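Local coordinates for uncharacterized protein (Pseudomonas aeruginosa PAO1, PDB 4R1D) that probably acts as the immunity protein Tli4, binding and inhibiting the type VI secretion lipase effector Tle4 so that the producing cell is not harmed, at residues Ala46-Val49 against Asp50-Glu53; Ala230-Lys234 against Gly235-Tyr239; Arg194-Gly197 against Phe198-Met202. One frame throughout, in Å; residues are numbered along the deposited sequence.

Interaction 1: residues Ala46-Val49 against Asp50-Glu53; sequences AARV and DRLE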
ATOM      1  N   ALA B  46      12.989  12.029  28.785  1.00 30.66           N
ATOM      2  CA  ALA B  46      14.409  12.361  28.683  1.00 28.53           C
ATOM      3  C   ALA B  46      15.208  11.155  28.229  1.00 29.45           C
ATOM      4  O   ALA B  46      16.094  11.266  27.378  1.00 30.68           O
ATOM      5  CB  ALA B  46      14.939  12.872  30.021  1.00 32.61           C
ATOM      6  N   ALA B  47      14.889  10.002  28.805  1.00 25.84           N
ATOM      7  CA  ALA B  47      15.600   8.765  28.517  1.00 31.75           C
ATOM      8  C   ALA B  47      15.290   8.280  27.104  1.00 31.88           C
ATOM      9  O   ALA B  47      16.159   7.742  26.413  1.00 31.50           O
ATOM     10  CB  ALA B  47      15.230   7.699  29.540  1.00 33.49           C
ATOM     11  N   ARG B  48      14.040   8.466  26.686  1.00 30.61           N
ATOM     12  CA  ARG B  48      13.616   8.135  25.327  1.00 28.84           C
ATOM     13  C   ARG B  48      14.424   8.922  24.291  1.00 22.12           C
ATOM     14  O   ARG B  48      14.931   8.361  23.315  1.00 27.51           O
ATOM     15  CB  ARG B  48      12.123   8.447  25.152  1.00 29.32           C
ATOM     16  CG  ARG B  48      11.656   8.458  23.698  1.00 28.57           C
ATOM     17  CD  ARG B  48      10.299   9.145  23.545  1.00 26.68           C
ATOM     18  NE  ARG B  48       9.199   8.413  24.177  1.00 21.99           N
ATOM     19  CZ  ARG B  48       8.388   7.570  23.541  1.00 28.84           C
ATOM     20  NH1 ARG B  48       8.551   7.321  22.243  1.00 28.96           N
ATOM     21  NH2 ARG B  48       7.414   6.962  24.207  1.00 26.91           N
ATOM     22  N   VAL B  49      14.527  10.227  24.505  1.00 25.30           N
ATOM     23  CA  VAL B  49      15.235  11.104  23.572  1.00 25.22           C
ATOM     24  C   VAL B  49      16.739  10.836  23.545  1.00 28.21           C
ATOM     25  O   VAL B  49      17.347  10.769  22.471  1.00 26.14           O
ATOM     26  CB  VAL B  49      14.961  12.580  23.889  1.00 24.86           C
ATOM     27  CG1 VAL B  49      15.862  13.493  23.062  1.00 26.47           C
ATOM     28  CG2 VAL B  49      13.496  12.899  23.647  1.00 25.45           C
ATOM     29  N   ASP B  50      17.340  10.677  24.722  1.00 27.37           N
ATOM     30  CA  ASP B  50      18.768  10.370  24.800  1.00 29.14           C
ATOM     31  C   ASP B  50      19.055   9.033  24.138  1.00 25.75           C
ATOM     32  O   ASP B  50      20.071   8.875  23.468  1.00 26.53           O
ATOM     33  CB  ASP B  50      19.265  10.344  26.251  1.00 26.77           C
ATOM     34  CG  ASP B  50      19.353  11.724  26.870  1.00 34.22           C
ATOM     35  OD1 ASP B  50      19.376  12.725  26.126  1.00 28.37           O
ATOM     36  OD2 ASP B  50      19.415  11.808  28.115  1.00 40.46           O
ATOM     37  N   ARG B  51      18.163   8.066  24.338  1.00 25.22           N
ATOM     38  CA  ARG B  51      18.340   6.732  23.776  1.00 29.51           C
ATOM     39  C   ARG B  51      18.386   6.777  22.255  1.00 28.39           C
ATOM     40  O   ARG B  51      19.198   6.099  21.623  1.00 25.00           O
ATOM     41  CB  ARG B  51      17.195   5.817  24.209  1.00 28.99           C
ATOM     42  CG  ARG B  51      17.303   4.392  23.696  1.00 37.18           C
ATOM     43  CD  ARG B  51      15.980   3.646  23.866  1.00 48.63           C
ATOM     44  NE  ARG B  51      15.336   3.408  22.574  1.00 61.96           N
ATOM     45  CZ  ARG B  51      14.503   4.256  21.974  1.00 50.98           C
ATOM     46  NH1 ARG B  51      14.186   5.416  22.546  1.00 39.06           N
ATOM     47  NH2 ARG B  51      13.985   3.941  20.795  1.00 50.72           N
ATOM     48  N   LEU B  52      17.485   7.562  21.673  1.00 25.75           N
ATOM     49  CA  LEU B  52      17.406   7.698  20.225  1.00 28.52           C
ATOM     50  C   LEU B  52      18.611   8.426  19.662  1.00 21.55           C
ATOM     51  O   LEU B  52      19.127   8.052  18.608  1.00 23.65           O
ATOM     52  CB  LEU B  52      16.147   8.459  19.820  1.00 26.72           C
ATOM     53  CG  LEU B  52      14.923   7.623  19.475  1.00 34.70           C
ATOM     54  CD1 LEU B  52      13.779   8.549  19.093  1.00 32.61           C
ATOM     55  CD2 LEU B  52      15.258   6.655  18.337  1.00 33.13           C
ATOM     56  N   GLU B  53      19.029   9.495  20.333  1.00 24.31           N
ATOM     57  CA  GLU B  53      20.185  10.238  19.851  1.00 25.66           C
ATOM     58  C   GLU B  53      21.387   9.308  19.766  1.00 26.32           C
ATOM     59  O   GLU B  53      22.127   9.314  18.780  1.00 24.33           O
ATOM     60  CB  GLU B  53      20.506  11.447  20.732  1.00 21.88           C
ATOM     61  CG  GLU B  53      21.790  12.138  20.274  1.00 24.17           C
ATOM     62  CD  GLU B  53      22.202  13.295  21.146  1.00 34.14           C
ATOM     63  OE1 GLU B  53      21.379  13.750  21.966  1.00 33.24           O
ATOM     64  OE2 GLU B  53      23.359  13.748  21.002  1.00 29.97           O
TER
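Four backbone hydrogen bonds of the i to i+4 kind join Ala46-Val49 to Asp50-Glu53. Asp50 N gives to Ala46 O at 3.0 Å, and Glu53 N gives to Val49 O at the same length. Arg51 N to Ala47 O is 2.9 Å. Leu52 N to Arg48 O completes the set. This is about two turns of regular alpha helix.

Among the side chains, Asp50 folds back over the preceding turn. Its CG is anti to its own carbonyl carbon (chi1 -72°), which brings OD2 to 3.4 Å from Ala46 O. Both atoms are acceptors, so this approach is not a bond.

The two arginines meet obliquely. Arg51 bends at its third torsion (109°), and NH1 turns back to lie 3.1 Å from Arg48 O. The angle is too poor for a hydrogen bond. NH1 of Arg51 also lies 4.1 Å from Arg48 CG. The guanidinium planes are 87° apart, and the NH1 atoms of Arg48 and Arg51 stay 6.0 Å from each other. Each charge has an acidic partner outside the segments: Arg48 pairs with Asp40, and Arg51 with Glu55. Glu53 pairs with Arg57, one helical turn on.

The segment belongs to helix 42-58, near the protein surface. Val49 and Leu52 pack on Leu81 of strand 79-84 and Tyr98 of strand 92-100, while Asp50 and Glu53 reach Lys71 of strand 68-73.

Interaction 2: residues Ala230-Lys234 against Gly235-Tyr239; sequences AGSDK and GQRGY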
ATOM      1  N   ALA B 230     -27.348   2.040   0.785  1.00 18.67           N
ATOM      2  CA  ALA B 230     -27.427   0.836   1.589  1.00 16.15           C
ATOM      3  C   ALA B 230     -27.687  -0.334   0.661  1.00 20.77           C
ATOM      4  O   ALA B 230     -28.183  -0.157  -0.456  1.00 21.70           O
ATOM      5  CB  ALA B 230     -28.524   0.951   2.626  1.00 22.06           C
ATOM      6  N   GLY B 231     -27.339  -1.532   1.107  1.00 20.11           N
ATOM      7  CA  GLY B 231     -27.677  -2.708   0.341  1.00 23.13           C
ATOM      8  C   GLY B 231     -27.641  -4.018   1.085  1.00 25.08           C
ATOM      9  O   GLY B 231     -27.005  -4.148   2.125  1.00 25.81           O
ATOM     10  N   SER B 232     -28.320  -5.006   0.521  1.00 20.90           N
ATOM     11  CA  SER B 232     -28.436  -6.302   1.166  1.00 21.11           C
ATOM     12  C   SER B 232     -27.926  -7.413   0.268  1.00 21.27           C
ATOM     13  O   SER B 232     -28.227  -7.450  -0.918  1.00 22.47           O
ATOM     14  CB  SER B 232     -29.891  -6.569   1.541  1.00 23.88           C
ATOM     15  OG  SER B 232     -30.300  -5.707   2.591  1.00 30.83           O
ATOM     16  N   ASP B 233     -27.152  -8.315   0.853  1.00 21.85           N
ATOM     17  CA  ASP B 233     -26.700  -9.519   0.160  1.00 27.57           C
ATOM     18  C   ASP B 233     -26.281 -10.537   1.203  1.00 29.26           C
ATOM     19  O   ASP B 233     -25.784 -10.172   2.265  1.00 28.99           O
ATOM     20  CB  ASP B 233     -25.522  -9.211  -0.767  1.00 27.46           C
ATOM     21  CG  ASP B 233     -25.257 -10.325  -1.766  1.00 34.08           C
ATOM     22  OD1 ASP B 233     -24.132 -10.393  -2.305  1.00 33.70           O
ATOM     23  OD2 ASP B 233     -26.178 -11.133  -2.021  1.00 30.59           O
ATOM     24  N   LYS B 234     -26.485 -11.816   0.906  1.00 33.19           N
ATOM     25  CA  LYS B 234     -26.077 -12.874   1.826  1.00 37.07           C
ATOM     26  C   LYS B 234     -26.814 -12.780   3.154  1.00 37.16           C
ATOM     27  O   LYS B 234     -26.361 -13.310   4.166  1.00 43.03           O
ATOM     28  CB  LYS B 234     -24.566 -12.812   2.082  1.00 37.11           C
ATOM     29  CG  LYS B 234     -23.717 -12.853   0.825  1.00 38.07           C
ATOM     30  CD  LYS B 234     -22.224 -12.849   1.148  1.00 39.18           C
ATOM     31  CE  LYS B 234     -21.402 -12.755  -0.131  1.00 44.75           C
ATOM     32  NZ  LYS B 234     -19.934 -12.625   0.102  1.00 47.04           N
ATOM     33  N   GLY B 235     -27.952 -12.103   3.157  1.00 35.34           N
ATOM     34  CA  GLY B 235     -28.730 -11.987   4.373  1.00 39.15           C
ATOM     35  C   GLY B 235     -28.144 -11.032   5.396  1.00 39.08           C
ATOM     36  O   GLY B 235     -28.448 -11.133   6.582  1.00 34.47           O
ATOM     37  N   GLN B 236     -27.293 -10.110   4.953  1.00 33.37           N
ATOM     38  CA  GLN B 236     -26.902  -9.001   5.818  1.00 31.25           C
ATOM     39  C   GLN B 236     -26.998  -7.678   5.070  1.00 29.35           C
ATOM     40  O   GLN B 236     -26.991  -7.640   3.829  1.00 28.02           O
ATOM     41  CB  GLN B 236     -25.509  -9.201   6.421  1.00 34.57           C
ATOM     42  CG  GLN B 236     -24.375  -9.180   5.420  1.00 34.79           C
ATOM     43  CD  GLN B 236     -23.022  -9.450   6.065  1.00 40.25           C
ATOM     44  OE1 GLN B 236     -22.374  -8.539   6.586  1.00 33.25           O
ATOM     45  NE2 GLN B 236     -22.590 -10.707   6.030  1.00 39.36           N
ATOM     46  N   ARG B 237     -27.106  -6.598   5.830  1.00 27.31           N
ATOM     47  CA  ARG B 237     -27.285  -5.271   5.252  1.00 30.26           C
ATOM     48  C   ARG B 237     -26.055  -4.408   5.474  1.00 28.74           C
ATOM     49  O   ARG B 237     -25.532  -4.327   6.590  1.00 31.51           O
ATOM     50  CB  ARG B 237     -28.506  -4.580   5.857  1.00 29.05           C
ATOM     51  CG  ARG B 237     -28.883  -3.269   5.171  1.00 24.87           C
ATOM     52  CD  ARG B 237     -30.386  -3.216   4.938  1.00 26.33           C
ATOM     53  NE  ARG B 237     -30.844  -2.008   4.257  1.00 24.76           N
ATOM     54  CZ  ARG B 237     -31.104  -1.932   2.956  1.00 23.32           C
ATOM     55  NH1 ARG B 237     -30.923  -2.990   2.167  1.00 25.67           N
ATOM     56  NH2 ARG B 237     -31.539  -0.793   2.440  1.00 23.51           N
ATOM     57  N   GLY B 238     -25.599  -3.769   4.404  1.00 21.89           N
ATOM     58  CA  GLY B 238     -24.484  -2.841   4.473  1.00 24.14           C
ATOM     59  C   GLY B 238     -24.934  -1.405   4.259  1.00 17.69           C
ATOM     60  O   GLY B 238     -26.028  -1.143   3.757  1.00 20.13           O
ATOM     61  N   TYR B 239     -24.077  -0.466   4.639  1.00 17.59           N
ATOM     62  CA  TYR B 239     -24.390   0.945   4.533  1.00 19.50           C
ATOM     63  C   TYR B 239     -23.137   1.703   4.149  1.00 14.13           C
ATOM     64  O   TYR B 239     -22.039   1.327   4.548  1.00 17.36           O
ATOM     65  CB  TYR B 239     -24.848   1.479   5.887  1.00 16.96           C
ATOM     66  CG  TYR B 239     -26.175   0.939   6.361  1.00 20.26           C
ATOM     67  CD1 TYR B 239     -27.362   1.498   5.926  1.00 20.81           C
ATOM     68  CD2 TYR B 239     -26.235  -0.127   7.247  1.00 23.81           C
ATOM     69  CE1 TYR B 239     -28.586   1.009   6.354  1.00 23.80           C
ATOM     70  CE2 TYR B 239     -27.456  -0.628   7.689  1.00 20.54           C
ATOM     71  CZ  TYR B 239     -28.625  -0.052   7.239  1.00 23.03           C
ATOM     72  OH  TYR B 239     -29.846  -0.527   7.670  1.00 23.89           O
TER
HETATM   73  O   HOH W   1     -24.218 -13.135   5.590  1.00 39.72           O
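Ala230-Asp233 and Gln236-Tyr239 run antiparallel, joined by a type I' turn from Asp233 to Gln236. Gly231 and Gly238 form a hydrogen-bonded pair, with Gly238 N to Gly231 O at 2.7 Å and Gly231 N to Gly238 O at 3.0 Å. The backbones of Asp233 and Gln236, the ends of the turn, also bond both ways. Lys234 and Gly235 both have positive phi, as this turn requires.

The side chains of Ala230, Ser232, Arg237 and Tyr239 share one face. Arg237 reaches straight across to its paired Ser232. Its chain is bent at chi2 (135°), and NH1 donates to Ser232 OG at 2.8 Å. The serine oxygen lies only 5° out of the guanidinium plane. The guanidinium extends diagonally to Ala230, and one of its faces covers Ala230 CB, which is 3.5 Å from Arg237 NH2. The same methyl carbon touches Tyr239 CD1 at 3.5 Å. Asp281 receives both Arg237 and the Tyr239 hydroxyl, and Glu210 is a second acidic partner of Arg237.

Gln236 points to the other face. A water donates to Lys234 O at 2.6 Å and accepts from Gln236 NE2. That amide also bonds Arg266 O, Lys234 pairs with Glu265, and Asp233 and Gln236 pack on Phe85 of the partner chain.

This is a two-residue beta hairpin, lying at the interface of the Tle4-Tli4 complex.

Interaction 3: residues Arg194-Gly197 against Phe198-Met202; sequences RVDG and FVQNM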
ATOM      1  N   ARG B 194     -18.154  13.512  -7.616  1.00 16.71           N
ATOM      2  CA  ARG B 194     -17.065  12.543  -7.536  1.00 19.81           C
ATOM      3  C   ARG B 194     -17.546  11.097  -7.565  1.00 19.05           C
ATOM      4  O   ARG B 194     -17.007  10.264  -8.315  1.00 18.82           O
ATOM      5  CB  ARG B 194     -16.262  12.777  -6.250  1.00 23.40           C
ATOM      6  CG  ARG B 194     -15.183  11.755  -5.959  1.00 20.93           C
ATOM      7  CD  ARG B 194     -14.590  11.986  -4.553  1.00 20.21           C
ATOM      8  NE  ARG B 194     -14.396  13.409  -4.293  1.00 17.34           N
ATOM      9  CZ  ARG B 194     -14.680  14.003  -3.136  1.00 21.30           C
ATOM     10  NH1 ARG B 194     -15.157  13.292  -2.125  1.00 15.08           N
ATOM     11  NH2 ARG B 194     -14.487  15.311  -2.994  1.00 19.30           N
ATOM     12  N   VAL B 195     -18.551  10.795  -6.750  1.00 18.64           N
ATOM     13  CA  VAL B 195     -18.939   9.400  -6.527  1.00 17.40           C
ATOM     14  C   VAL B 195     -20.129   8.924  -7.331  1.00 20.92           C
ATOM     15  O   VAL B 195     -20.415   7.736  -7.346  1.00 23.26           O
ATOM     16  CB  VAL B 195     -19.294   9.123  -5.045  1.00 20.61           C
ATOM     17  CG1 VAL B 195     -18.143   9.457  -4.151  1.00 23.78           C
ATOM     18  CG2 VAL B 195     -20.548   9.889  -4.644  1.00 16.48           C
ATOM     19  N   ASP B 196     -20.839   9.841  -7.978  1.00 19.74           N
ATOM     20  CA  ASP B 196     -22.098   9.468  -8.611  1.00 21.47           C
ATOM     21  C   ASP B 196     -21.942   8.368  -9.659  1.00 22.94           C
ATOM     22  O   ASP B 196     -22.727   7.418  -9.687  1.00 23.56           O
ATOM     23  CB  ASP B 196     -22.812  10.669  -9.206  1.00 23.70           C
ATOM     24  CG  ASP B 196     -24.205  10.320  -9.671  1.00 32.88           C
ATOM     25  OD1 ASP B 196     -25.070  10.063  -8.806  1.00 28.77           O
ATOM     26  OD2 ASP B 196     -24.432  10.281 -10.894  1.00 28.99           O
ATOM     27  N   GLY B 197     -20.937   8.498 -10.520  1.00 25.54           N
ATOM     28  CA  GLY B 197     -20.670   7.470 -11.516  1.00 25.54           C
ATOM     29  C   GLY B 197     -20.583   6.092 -10.888  1.00 25.63           C
ATOM     30  O   GLY B 197     -21.273   5.152 -11.319  1.00 23.94           O
ATOM     31  N   PHE B 198     -19.747   5.968  -9.859  1.00 21.19           N
ATOM     32  CA  PHE B 198     -19.542   4.681  -9.211  1.00 21.54           C
ATOM     33  C   PHE B 198     -20.838   4.188  -8.573  1.00 22.93           C
ATOM     34  O   PHE B 198     -21.192   3.013  -8.698  1.00 21.28           O
ATOM     35  CB  PHE B 198     -18.425   4.740  -8.168  1.00 19.24           C
ATOM     36  CG  PHE B 198     -17.979   3.385  -7.694  1.00 26.17           C
ATOM     37  CD1 PHE B 198     -18.382   2.896  -6.461  1.00 26.65           C
ATOM     38  CD2 PHE B 198     -17.186   2.585  -8.500  1.00 36.52           C
ATOM     39  CE1 PHE B 198     -17.980   1.648  -6.031  1.00 23.71           C
ATOM     40  CE2 PHE B 198     -16.783   1.330  -8.077  1.00 40.90           C
ATOM     41  CZ  PHE B 198     -17.180   0.863  -6.835  1.00 32.10           C
ATOM     42  N   VAL B 199     -21.542   5.079  -7.878  1.00 21.73           N
ATOM     43  CA  VAL B 199     -22.814   4.692  -7.279  1.00 23.80           C
ATOM     44  C   VAL B 199     -23.823   4.216  -8.332  1.00 24.98           C
ATOM     45  O   VAL B 199     -24.457   3.181  -8.156  1.00 25.66           O
ATOM     46  CB  VAL B 199     -23.436   5.827  -6.434  1.00 24.83           C
ATOM     47  CG1 VAL B 199     -24.801   5.403  -5.925  1.00 20.87           C
ATOM     48  CG2 VAL B 199     -22.511   6.186  -5.271  1.00 23.46           C
ATOM     49  N   GLN B 200     -23.983   4.970  -9.420  1.00 23.85           N
ATOM     50  CA  GLN B 200     -24.905   4.548 -10.475  1.00 30.54           C
ATOM     51  C   GLN B 200     -24.499   3.171 -11.004  1.00 25.52           C
ATOM     52  O   GLN B 200     -25.347   2.347 -11.342  1.00 27.58           O
ATOM     53  CB  GLN B 200     -24.956   5.567 -11.617  1.00 29.45           C
ATOM     54  CG  GLN B 200     -25.503   6.924 -11.225  1.00 27.49           C
ATOM     55  CD  GLN B 200     -26.908   6.851 -10.674  1.00 37.12           C
ATOM     56  OE1 GLN B 200     -27.686   5.970 -11.038  1.00 39.55           O
ATOM     57  NE2 GLN B 200     -27.240   7.776  -9.781  1.00 35.87           N
ATOM     58  N   ASN B 201     -23.195   2.927 -11.067  1.00 24.39           N
ATOM     59  CA  ASN B 201     -22.682   1.626 -11.465  1.00 28.55           C
ATOM     60  C   ASN B 201     -23.126   0.550 -10.470  1.00 32.33           C
ATOM     61  O   ASN B 201     -23.580  -0.528 -10.858  1.00 27.91           O
ATOM     62  CB  ASN B 201     -21.154   1.663 -11.576  1.00 29.93           C
ATOM     63  CG  ASN B 201     -20.586   0.444 -12.271  1.00 41.67           C
ATOM     64  OD1 ASN B 201     -21.259  -0.579 -12.410  1.00 37.85           O
ATOM     65  ND2 ASN B 201     -19.334   0.547 -12.715  1.00 41.07           N
ATOM     66  N   MET B 202     -23.011   0.850  -9.181  1.00 28.64           N
ATOM     67  CA  MET B 202     -23.449  -0.088  -8.159  1.00 24.87           C
ATOM     68  C   MET B 202     -24.950  -0.374  -8.271  1.00 22.00           C
ATOM     69  O   MET B 202     -25.375  -1.531  -8.173  1.00 25.01           O
ATOM     70  CB  MET B 202     -23.123   0.439  -6.757  1.00 23.46           C
ATOM     71  CG  MET B 202     -21.645   0.639  -6.464  1.00 25.26           C
ATOM     72  SD  MET B 202     -21.424   1.490  -4.875  1.00 29.51           S
ATOM     73  CE  MET B 202     -21.828   0.188  -3.704  1.00 25.10           C
TER
HETATM   74  O   HOH W   2     -17.409   7.832  -9.641  1.00 22.70           O
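Asp196 and Gln200 face each other one helical turn apart. Gln200 NE2 gives a straight but weak hydrogen bond to Asp196 OD1, 3.3 Å long. The aliphatic part of the glutamine lies against the acid too, with CG 3.5 Å from Asp196 OD2. A bend at chi2 (-59°) curls the Gln200 chain back, and its amide plane stands 50° from the carboxylate. Beside this pair, Val195 CG2 and Val199 CG2 touch at 4.2 Å.

The frame is helix 191-205, which packs on strands 225-233 and 209-214 through Val195 and Val199 on Tyr227 and Val199 on Thr211. Val199 N bonds Val195 O at 2.9 Å, Gln200 N bonds Asp196 O at 2.8 Å, and Asn201 N bonds Gly197 O. A water bridges one further i to i+4 pair: it donates to Arg194 O at 2.8 Å and accepts from Phe198 N at 3.0 Å. Here water stands in for the direct helical bond.

Farther out, Asp196 OD1 also takes a hydrogen bond from Tyr227, its strongest partner, and a salt bridge from Lys214; these probably position the carboxylate. Arg194 pairs with Glu244 and bonds Trp96 O of the partner chain, while Met202 packs on Met209 and on Ser87 of the partner chain.

How the interactions relate
Interactions 2 and 3 lie in the C-terminal domain of the immunity protein, with centres about 18 Å apart and nearest atoms about 7 Å apart. They do not touch directly. Strand 225-233 links them: it carries residues 230-233 of the hairpin, while its Tyr227 and Val229 meet the helix of interaction 3. Both sites contact the partner chain of the Tle4-Tli4 complex. Interaction 1 belongs to the N-terminal domain, on the opposite side of the chain's centre. Its centre is about 51 Å from each of the others, and its two segments touch no other chain of the complex. The partner contacts described here therefore all come from the C-terminal domain.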